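Local atomic coordinates of chitinase (PDB entry 5GZT), a protein that probably hydrolyses internal beta-1,4 linkages between N-acetylglucosamine units in chitin and chitodextrins, acting as an endochitinase. Residues 1091-1104 and 1122-1134. Residues are numbered along the deposited sequence; the frame is centred on the assembly and turned at random.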
loop_
_atom_site.group_PDB
_atom_site.type_symbol
_atom_site.label_atom_id
_atom_site.label_comp_id
_atom_site.label_asym_id
_atom_site.label_seq_id
_atom_site.Cartn_x
_atom_site.Cartn_y
_atom_site.Cartn_z
ATOM N N ASP B 1091 8.582 37.733 -0.403
ATOM C CA ASP B 1091 8.070 37.942 0.954
ATOM C C ASP B 1091 7.300 39.215 0.986
ATOM O O ASP B 1091 7.775 40.177 0.445
ATOM C CB ASP B 1091 9.193 38.095 2.058
ATOM C CG ASP B 1091 9.625 36.763 2.682
ATOM O OD1 ASP B 1091 8.733 35.896 2.893
ATOM O OD2 ASP B 1091 10.881 36.550 2.822
ATOM N N ASP B 1092 6.213 39.264 1.765
ATOM C CA ASP B 1092 5.478 40.528 2.015
ATOM C C ASP B 1092 5.226 40.752 3.466
ATOM O O ASP B 1092 5.824 40.037 4.310
ATOM C CB ASP B 1092 4.172 40.611 1.177
ATOM C CG ASP B 1092 3.037 39.716 1.714
ATOM O OD1 ASP B 1092 3.259 38.942 2.692
ATOM O OD2 ASP B 1092 1.939 39.780 1.094
ATOM N N GLU B 1093 4.372 41.716 3.811
ATOM C CA GLU B 1093 4.154 41.970 5.211
ATOM C C GLU B 1093 3.568 40.798 5.982
ATOM O O GLU B 1093 3.856 40.638 7.174
ATOM C CB GLU B 1093 3.281 43.192 5.468
ATOM C CG GLU B 1093 3.870 44.511 5.040
ATOM C CD GLU B 1093 2.747 45.462 4.654
ATOM O OE1 GLU B 1093 2.259 45.302 3.546
ATOM O OE2 GLU B 1093 2.337 46.286 5.462
ATOM N N GLU B 1094 2.762 39.986 5.327
ATOM C CA GLU B 1094 2.114 38.879 5.976
ATOM C C GLU B 1094 3.128 37.745 6.169
ATOM O O GLU B 1094 3.197 37.102 7.232
ATOM C CB GLU B 1094 0.919 38.345 5.113
ATOM C CG GLU B 1094 -0.219 37.847 6.014
ATOM C CD GLU B 1094 -1.354 37.100 5.318
ATOM O OE1 GLU B 1094 -1.474 37.187 4.078
ATOM O OE2 GLU B 1094 -2.070 36.333 6.022
ATOM N N SER B 1095 3.855 37.404 5.126
ATOM C CA SER B 1095 4.805 36.313 5.269
ATOM C C SER B 1095 5.912 36.670 6.283
ATOM O O SER B 1095 6.342 35.809 7.028
ATOM C CB SER B 1095 5.385 35.860 3.966
ATOM O OG SER B 1095 6.220 36.844 3.392
ATOM N N LEU B 1096 6.288 37.942 6.386
ATOM C CA LEU B 1096 7.347 38.312 7.326
ATOM C C LEU B 1096 6.835 38.276 8.743
ATOM O O LEU B 1096 7.560 37.896 9.663
ATOM C CB LEU B 1096 7.946 39.689 7.005
ATOM C CG LEU B 1096 8.706 39.645 5.702
ATOM C CD1 LEU B 1096 9.021 41.071 5.234
ATOM C CD2 LEU B 1096 10.009 38.903 5.817
ATOM N N LYS B 1097 5.553 38.599 8.930
ATOM C CA LYS B 1097 4.922 38.401 10.226
ATOM C C LYS B 1097 5.020 36.971 10.616
ATOM O O LYS B 1097 5.384 36.670 11.793
ATOM C CB LYS B 1097 3.472 38.830 10.241
ATOM C CG LYS B 1097 2.726 38.479 11.506
ATOM C CD LYS B 1097 1.417 39.236 11.582
ATOM C CE LYS B 1097 0.228 38.325 11.557
ATOM N NZ LYS B 1097 0.054 37.766 10.189
ATOM N N TYR B 1098 4.677 36.066 9.709
ATOM C CA TYR B 1098 4.730 34.665 10.076
ATOM C C TYR B 1098 6.214 34.155 10.356
ATOM O O TYR B 1098 6.381 33.233 11.116
ATOM C CB TYR B 1098 4.084 33.822 9.012
ATOM C CG TYR B 1098 2.545 33.767 9.115
ATOM C CD1 TYR B 1098 1.944 32.877 9.934
ATOM C CD2 TYR B 1098 1.740 34.564 8.319
ATOM C CE1 TYR B 1098 0.551 32.820 10.034
ATOM C CE2 TYR B 1098 0.340 34.552 8.414
ATOM C CZ TYR B 1098 -0.243 33.648 9.251
ATOM O OH TYR B 1098 -1.577 33.544 9.355
ATOM N N LYS B 1099 7.216 34.691 9.636
ATOM C CA LYS B 1099 8.672 34.372 9.901
ATOM C C LYS B 1099 9.029 34.793 11.301
ATOM O O LYS B 1099 9.659 34.043 12.025
ATOM C CB LYS B 1099 9.560 35.056 8.889
ATOM C CG LYS B 1099 9.455 34.302 7.556
ATOM C CD LYS B 1099 10.375 34.826 6.471
ATOM C CE LYS B 1099 10.282 33.862 5.285
ATOM N NZ LYS B 1099 11.187 34.221 4.171
ATOM N N ALA B 1100 8.546 35.953 11.681
ATOM C CA ALA B 1100 8.773 36.514 12.969
ATOM C C ALA B 1100 8.078 35.726 14.106
ATOM O O ALA B 1100 8.642 35.457 15.194
ATOM C CB ALA B 1100 8.343 37.948 12.985
ATOM N N GLU B 1101 6.857 35.282 13.797
ATOM C CA GLU B 1101 6.118 34.428 14.665
ATOM C C GLU B 1101 6.790 33.086 14.831
ATOM O O GLU B 1101 6.842 32.605 15.932
ATOM C CB GLU B 1101 4.686 34.221 14.117
ATOM C CG GLU B 1101 3.831 33.343 15.023
ATOM C CD GLU B 1101 2.371 33.337 14.585
ATOM O OE1 GLU B 1101 1.507 33.717 15.363
ATOM O OE2 GLU B 1101 2.148 32.985 13.463
ATOM N N TYR B 1102 7.279 32.515 13.730
ATOM C CA TYR B 1102 8.071 31.309 13.736
ATOM C C TYR B 1102 9.276 31.476 14.654
ATOM O O TYR B 1102 9.497 30.680 15.531
ATOM C CB TYR B 1102 8.480 30.928 12.297
ATOM C CG TYR B 1102 9.109 29.546 12.187
ATOM C CD1 TYR B 1102 8.303 28.391 12.065
ATOM C CD2 TYR B 1102 10.483 29.362 12.275
ATOM C CE1 TYR B 1102 8.906 27.143 12.020
ATOM C CE2 TYR B 1102 11.071 28.129 12.184
ATOM C CZ TYR B 1102 10.288 27.013 12.067
ATOM O OH TYR B 1102 10.855 25.755 12.091
ATOM N N ALA B 1103 10.044 32.567 14.497
ATOM C CA ALA B 1103 11.189 32.863 15.396
ATOM C C ALA B 1103 10.824 32.832 16.875
ATOM O O ALA B 1103 11.494 32.191 17.686
ATOM C CB ALA B 1103 11.787 34.191 15.024
ATOM N N LYS B 1104 9.758 33.507 17.236
ATOM C CA LYS B 1104 9.300 33.556 18.630
ATOM C C LYS B 1104 8.862 32.189 19.139
ATOM O O LYS B 1104 9.278 31.800 20.223
ATOM C CB LYS B 1104 8.116 34.492 18.766
ATOM C CG LYS B 1104 8.499 35.957 18.715
ATOM C CD LYS B 1104 7.388 36.825 18.202
ATOM C CE LYS B 1104 6.254 36.879 19.169
ATOM N NZ LYS B 1104 5.147 37.720 18.641
ATOM N N GLY B 1122 9.381 51.177 4.418
ATOM C CA GLY B 1122 9.455 50.833 5.833
ATOM C C GLY B 1122 8.418 49.795 6.269
ATOM O O GLY B 1122 8.451 49.363 7.433
ATOM N N LYS B 1123 7.574 49.336 5.357
ATOM C CA LYS B 1123 6.516 48.422 5.725
ATOM C C LYS B 1123 6.999 46.986 5.976
ATOM O O LYS B 1123 6.451 46.354 6.861
ATOM C CB LYS B 1123 5.415 48.364 4.658
ATOM C CG LYS B 1123 4.621 49.674 4.516
ATOM C CD LYS B 1123 3.479 49.539 3.503
ATOM C CE LYS B 1123 2.680 50.839 3.459
ATOM N NZ LYS B 1123 1.288 50.544 3.025
ATOM N N LEU B 1124 7.930 46.485 5.160
ATOM C CA LEU B 1124 8.489 45.125 5.374
ATOM C C LEU B 1124 9.126 45.033 6.767
ATOM O O LEU B 1124 8.760 44.139 7.615
ATOM C CB LEU B 1124 9.383 44.686 4.205
ATOM C CG LEU B 1124 8.643 44.552 2.863
ATOM C CD1 LEU B 1124 9.453 43.812 1.798
ATOM C CD2 LEU B 1124 7.279 43.843 2.976
ATOM N N LEU B 1125 9.930 46.024 7.096
ATOM C CA LEU B 1125 10.592 46.094 8.410
ATOM C C LEU B 1125 9.559 46.276 9.492
ATOM O O LEU B 1125 9.613 45.590 10.527
ATOM C CB LEU B 1125 11.626 47.195 8.445
ATOM C CG LEU B 1125 12.201 47.597 9.778
ATOM C CD1 LEU B 1125 12.905 46.436 10.445
ATOM C CD2 LEU B 1125 13.163 48.751 9.603
ATOM N N GLY B 1126 8.563 47.122 9.246
ATOM C CA GLY B 1126 7.545 47.379 10.270
ATOM C C GLY B 1126 6.751 46.104 10.608
ATOM O O GLY B 1126 6.405 45.880 11.724
ATOM N N ALA B 1127 6.541 45.250 9.635
ATOM C CA ALA B 1127 5.874 44.000 9.834
ATOM C C ALA B 1127 6.652 43.044 10.766
ATOM O O ALA B 1127 6.083 42.423 11.676
ATOM C CB ALA B 1127 5.610 43.329 8.500
ATOM N N ILE B 1128 7.956 42.993 10.567
ATOM C CA ILE B 1128 8.820 42.183 11.415
ATOM C C ILE B 1128 8.784 42.739 12.795
ATOM O O ILE B 1128 8.523 42.037 13.758
ATOM C CB ILE B 1128 10.271 42.133 10.870
ATOM C CG1 ILE B 1128 10.270 41.468 9.477
ATOM C CG2 ILE B 1128 11.153 41.294 11.844
ATOM C CD1 ILE B 1128 11.568 41.652 8.743
ATOM N N PHE B 1129 9.074 44.012 12.908
ATOM C CA PHE B 1129 9.252 44.649 14.157
ATOM C C PHE B 1129 7.961 44.563 14.967
ATOM O O PHE B 1129 7.995 44.316 16.185
ATOM C CB PHE B 1129 9.606 46.134 13.912
ATOM C CG PHE B 1129 9.744 46.953 15.182
ATOM C CD1 PHE B 1129 10.947 46.957 15.898
ATOM C CD2 PHE B 1129 8.699 47.788 15.618
ATOM C CE1 PHE B 1129 11.098 47.688 17.067
ATOM C CE2 PHE B 1129 8.809 48.548 16.805
ATOM C CZ PHE B 1129 10.039 48.527 17.528
ATOM N N ASN B 1130 6.794 44.797 14.318
ATOM C CA ASN B 1130 5.561 44.780 15.118
ATOM C C ASN B 1130 5.297 43.393 15.653
ATOM O O ASN B 1130 4.862 43.253 16.765
ATOM C CB ASN B 1130 4.344 45.291 14.298
ATOM C CG ASN B 1130 4.444 46.762 13.959
ATOM O OD1 ASN B 1130 5.196 47.546 14.564
ATOM N ND2 ASN B 1130 3.683 47.151 12.926
ATOM N N GLU B 1131 5.549 42.360 14.877
ATOM C CA GLU B 1131 5.305 40.988 15.354
ATOM C C GLU B 1131 6.305 40.631 16.440
ATOM O O GLU B 1131 5.925 40.051 17.485
ATOM C CB GLU B 1131 5.374 39.978 14.212
ATOM C CG GLU B 1131 5.229 38.531 14.676
ATOM C CD GLU B 1131 3.854 38.292 15.371
ATOM O OE1 GLU B 1131 2.911 39.090 15.057
ATOM O OE2 GLU B 1131 3.724 37.333 16.202
ATOM N N LEU B 1132 7.581 41.041 16.290
ATOM C CA LEU B 1132 8.561 40.691 17.378
ATOM C C LEU B 1132 8.281 41.401 18.671
ATOM O O LEU B 1132 8.704 40.931 19.751
ATOM C CB LEU B 1132 10.016 41.017 16.982
ATOM C CG LEU B 1132 10.503 40.126 15.849
ATOM C CD1 LEU B 1132 11.950 40.515 15.577
ATOM C CD2 LEU B 1132 10.360 38.617 16.117
ATOM N N LYS B 1133 7.697 42.586 18.607
ATOM C CA LYS B 1133 7.317 43.259 19.854
ATOM C C LYS B 1133 6.085 42.683 20.503
ATOM O O LYS B 1133 6.027 42.641 21.719
ATOM C CB LYS B 1133 7.036 44.713 19.634
ATOM C CG LYS B 1133 8.299 45.554 19.433
ATOM C CD LYS B 1133 9.400 45.321 20.483
ATOM C CE LYS B 1133 10.606 46.201 20.249
ATOM N NZ LYS B 1133 11.667 45.802 21.211
ATOM N N ALA B 1134 5.096 42.295 19.689
ATOM C CA ALA B 1134 3.773 41.825 20.158
ATOM C C ALA B 1134 3.800 40.734 21.281
ATOM O O ALA B 1134 2.851 40.582 22.086
ATOM C CB ALA B 1134 2.981 41.351 18.954
HETATM O O HOH W 1 4.158 46.839 7.967
HETATM O O HOH W 2 0.756 47.285 2.303
HETATM O O HOH W 3 1.862 35.643 17.009
#
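D1092 and E1093 receive a methyl group of L1124: CD2 lies 3.7 Å from D1092 C and equally near E1093 N. D1092 also caps helix 1093-1106. Its OD1 accepts from S1095 N, and S1095 OG accepts from D1092 N, which completes a capping box; OD2 pairs with R1066. E1093 runs past the start of helix 1123-1133. A water donates to both its OE2 and K1123 O. Nearer the backbone, E1093 CB packs against A1127 CB, 3.8 Å away. L1096 reaches L1124 CB through CD1 and I1128 CG1 through CB. These are the two C-terminal helices of the second family 18 TIM barrel. They flank strand 1110-1114 in sequence and run roughly parallel, 33° apart, with axes of the short segments 8.1 Å apart at closest. I1128 also touches V1111 and F1113 of that strand. K1097 CG lies 3.6 Å from E1131 OE1, where the two side chains cross at a slant. A1100 CB meets both E1131 CG and L1132 CD2. E1131 is thus a knob in the hole formed by K1097, A1100, E1101 and K1104; its chain bends at chi2 (61°), with OE1 by K1097 CG and OE2 at K1104 NZ. E1101 OE1 is 4.3 Å from E1131 OE2, and a water donating to both oxygens probably eases the repulsion. K1104 NZ donates to E1131 O (2.7 Å) and forms a salt bridge with E1131 OE2 (2.9 Å), approaching that oxygen from above the carboxylate plane.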